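Local coordinates for protein EchA16_2 (Mycobacterium avium subsp. paratuberculosis, PDB 3QYR) that probably catalyses the hydration of 2-enoyl-CoA thioesters to 3-hydroxyacyl-CoA, as a hexameric member of the enoyl-CoA hydratase/isomerase (crotonase) family, at residues L205-Y208 and H209-D213. Numbering follows the deposited sequence.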
ATOM      1  N   LEU A 205      12.147  -7.655  16.856  1.00 11.62           N
ATOM      2  CA  LEU A 205      11.875  -6.221  16.953  1.00 11.15           C
ATOM      3  C   LEU A 205      12.138  -5.548  15.604  1.00 11.17           C
ATOM      4  O   LEU A 205      11.321  -4.718  15.160  1.00 11.06           O
ATOM      5  CB  LEU A 205      12.702  -5.534  18.038  1.00 10.83           C
ATOM      6  CG  LEU A 205      12.330  -4.049  18.329  1.00 11.01           C
ATOM      7  CD1 LEU A 205      10.842  -3.872  18.593  1.00  9.77           C
ATOM      8  CD2 LEU A 205      13.086  -3.478  19.535  1.00 11.45           C
ATOM      9  N   ALA A 206      13.266  -5.903  14.968  1.00 10.54           N
ATOM     10  CA  ALA A 206      13.599  -5.340  13.659  1.00 10.72           C
ATOM     11  C   ALA A 206      12.470  -5.640  12.698  1.00  9.79           C
ATOM     12  O   ALA A 206      12.052  -4.767  11.970  1.00  9.07           O
ATOM     13  CB  ALA A 206      14.952  -5.858  13.089  1.00  9.38           C
ATOM     14  N   SER A 207      11.974  -6.868  12.722  1.00  9.86           N
ATOM     15  CA  SER A 207      10.919  -7.246  11.788  1.00 10.26           C
ATOM     16  C   SER A 207       9.690  -6.450  12.124  1.00 10.21           C
ATOM     17  O   SER A 207       9.024  -5.917  11.237  1.00 10.76           O
ATOM     18  CB  SER A 207      10.591  -8.748  11.829  1.00 10.44           C
ATOM     19  OG  SER A 207       9.654  -9.037  10.793  1.00  9.96           O
ATOM     20  N   TYR A 208       9.379  -6.370  13.410  1.00 10.41           N
ATOM     21  CA  TYR A 208       8.220  -5.596  13.828  1.00 10.88           C
ATOM     22  C   TYR A 208       8.352  -4.197  13.266  1.00 11.00           C
ATOM     23  O   TYR A 208       7.373  -3.674  12.734  1.00 11.22           O
ATOM     24  CB  TYR A 208       8.081  -5.543  15.348  1.00 10.85           C
ATOM     25  CG  TYR A 208       7.170  -6.544  16.027  1.00 10.36           C
ATOM     26  CD1 TYR A 208       5.875  -6.797  15.562  1.00 12.71           C
ATOM     27  CD2 TYR A 208       7.564  -7.149  17.215  1.00  9.97           C
ATOM     28  CE1 TYR A 208       5.010  -7.680  16.241  1.00 11.26           C
ATOM     29  CE2 TYR A 208       6.726  -8.004  17.899  1.00  9.76           C
ATOM     30  CZ  TYR A 208       5.448  -8.265  17.422  1.00 10.79           C
ATOM     31  OH  TYR A 208       4.637  -9.145  18.116  1.00 10.93           O
ATOM     32  N   HIS A 209       9.558  -3.617  13.339  1.00 11.17           N
ATOM     33  CA  HIS A 209       9.788  -2.232  12.861  1.00 11.70           C
ATOM     34  C   HIS A 209       9.621  -2.106  11.341  1.00 12.39           C
ATOM     35  O   HIS A 209       9.098  -1.087  10.873  1.00 13.05           O
ATOM     36  CB  HIS A 209      11.178  -1.680  13.245  1.00 11.48           C
ATOM     37  CG  HIS A 209      11.326  -1.322  14.691  1.00 11.24           C
ATOM     38  ND1 HIS A 209      12.537  -0.980  15.246  1.00 13.04           N
ATOM     39  CD2 HIS A 209      10.426  -1.258  15.699  1.00 12.24           C
ATOM     40  CE1 HIS A 209      12.371  -0.705  16.528  1.00 13.04           C
ATOM     41  NE2 HIS A 209      11.104  -0.896  16.837  1.00 10.43           N
ATOM     42  N   ARG A 210      10.057  -3.106  10.577  1.00 12.61           N
ATOM     43  CA  ARG A 210       9.877  -3.099   9.099  1.00 14.05           C
ATOM     44  C   ARG A 210       8.407  -3.188   8.681  1.00 13.11           C
ATOM     45  O   ARG A 210       7.952  -2.478   7.773  1.00 12.99           O
ATOM     46  CB  ARG A 210      10.683  -4.223   8.407  1.00 14.90           C
ATOM     47  CG  ARG A 210      12.095  -3.772   7.982  1.00 20.81           C
ATOM     48  CD  ARG A 210      12.913  -4.858   7.271  1.00 26.91           C
ATOM     49  NE  ARG A 210      12.927  -6.127   8.035  1.00 30.36           N
ATOM     50  CZ  ARG A 210      13.919  -6.563   8.819  1.00 31.14           C
ATOM     51  NH1 ARG A 210      13.791  -7.738   9.463  1.00 30.51           N
ATOM     52  NH2 ARG A 210      15.026  -5.831   8.986  1.00 30.61           N
ATOM     53  N   ILE A 211       7.678  -4.063   9.360  1.00 12.43           N
ATOM     54  CA  ILE A 211       6.261  -4.232   9.117  1.00 12.26           C
ATOM     55  C   ILE A 211       5.513  -2.911   9.397  1.00 11.92           C
ATOM     56  O   ILE A 211       4.773  -2.421   8.542  1.00 11.42           O
ATOM     57  CB  ILE A 211       5.707  -5.411   9.951  1.00 12.28           C
ATOM     58  CG1 ILE A 211       6.319  -6.733   9.429  1.00 12.48           C
ATOM     59  CG2 ILE A 211       4.195  -5.443   9.919  1.00 10.23           C
ATOM     60  CD1 ILE A 211       6.010  -7.951  10.268  1.00  9.68           C
ATOM     61  N   ASP A 212       5.754  -2.319  10.564  1.00 11.76           N
ATOM     62  CA  ASP A 212       5.133  -1.032  10.902  1.00 11.54           C
ATOM     63  C   ASP A 212       5.530   0.047   9.936  1.00 11.45           C
ATOM     64  O   ASP A 212       4.661   0.810   9.450  1.00 12.24           O
ATOM     65  CB  ASP A 212       5.521  -0.558  12.291  1.00 11.09           C
ATOM     66  CG  ASP A 212       4.844   0.726  12.655  1.00 11.34           C
ATOM     67  OD1 ASP A 212       3.597   0.731  12.589  1.00 14.23           O
ATOM     68  OD2 ASP A 212       5.529   1.710  13.009  1.00  9.55           O
ATOM     69  N   ASP A 213       6.828   0.136   9.662  1.00 11.11           N
ATOM     70  CA  ASP A 213       7.322   1.182   8.769  1.00 12.04           C
ATOM     71  C   ASP A 213       6.642   1.098   7.372  1.00 12.10           C
ATOM     72  O   ASP A 213       6.337   2.122   6.763  1.00 11.16           O
ATOM     73  CB  ASP A 213       8.857   1.128   8.620  1.00 12.64           C
ATOM     74  CG  ASP A 213       9.610   1.763   9.794  1.00 14.46           C
ATOM     75  OD1 ASP A 213       8.997   2.378  10.716  1.00 16.86           O
ATOM     76  OD2 ASP A 213      10.852   1.630   9.803  1.00 17.55           O
TER
HETATM   77  O   HOH W   1      10.526  -8.222   8.329  1.00 10.30           O
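H209 turns its imidazole back along helix 198-234 to meet L205 one turn earlier. The leucine comes over a face of the ring: CG of L205 stands 4.0 Å from the centroid of the H209 imidazole, a CH-pi contact 27° off the normal. CD1 of L205 reaches to 3.5 Å from NE2 of H209. With CG of H209 beside its own backbone N and anti to the carbonyl carbon (chi1 -74°), the ring also passes the L205 carbonyl, whose O sits above the plane near the rim. That same oxygen accepts the backbone N-H of H209 at 2.8 Å. Both ring nitrogens find partners beyond the helix, NE2 in D114 and ND1, weakly, in the L90 carbonyl, which should hold the ring's rotation, chiefly through D114.

On another side of the helix, OG of S207 lies 3.8 Å from CD1 of I211. One water joins S207 to R210, 2.7 Å from OG of S207 and accepting from NE of R210 at 3.2 Å. A bend at chi3 (-51°) places the guanidinium so that A206 O lies over the centre of one face. Regular i to i+4 backbone bonds hold the turn, among them D212 N to Y208 O at 3.0 Å.

Y208 sends its hydroxyl to S156 of the second subunit, while S207 and R210 pack on A226 and Q222 of that chain. This part of helix 198-234, the long C-terminal helix of a crotonase-type subunit, thus lies against a second subunit, and the i, i+4 partners L205 and H209 both meet D114, immediately before strand 115-119 of the central sheet.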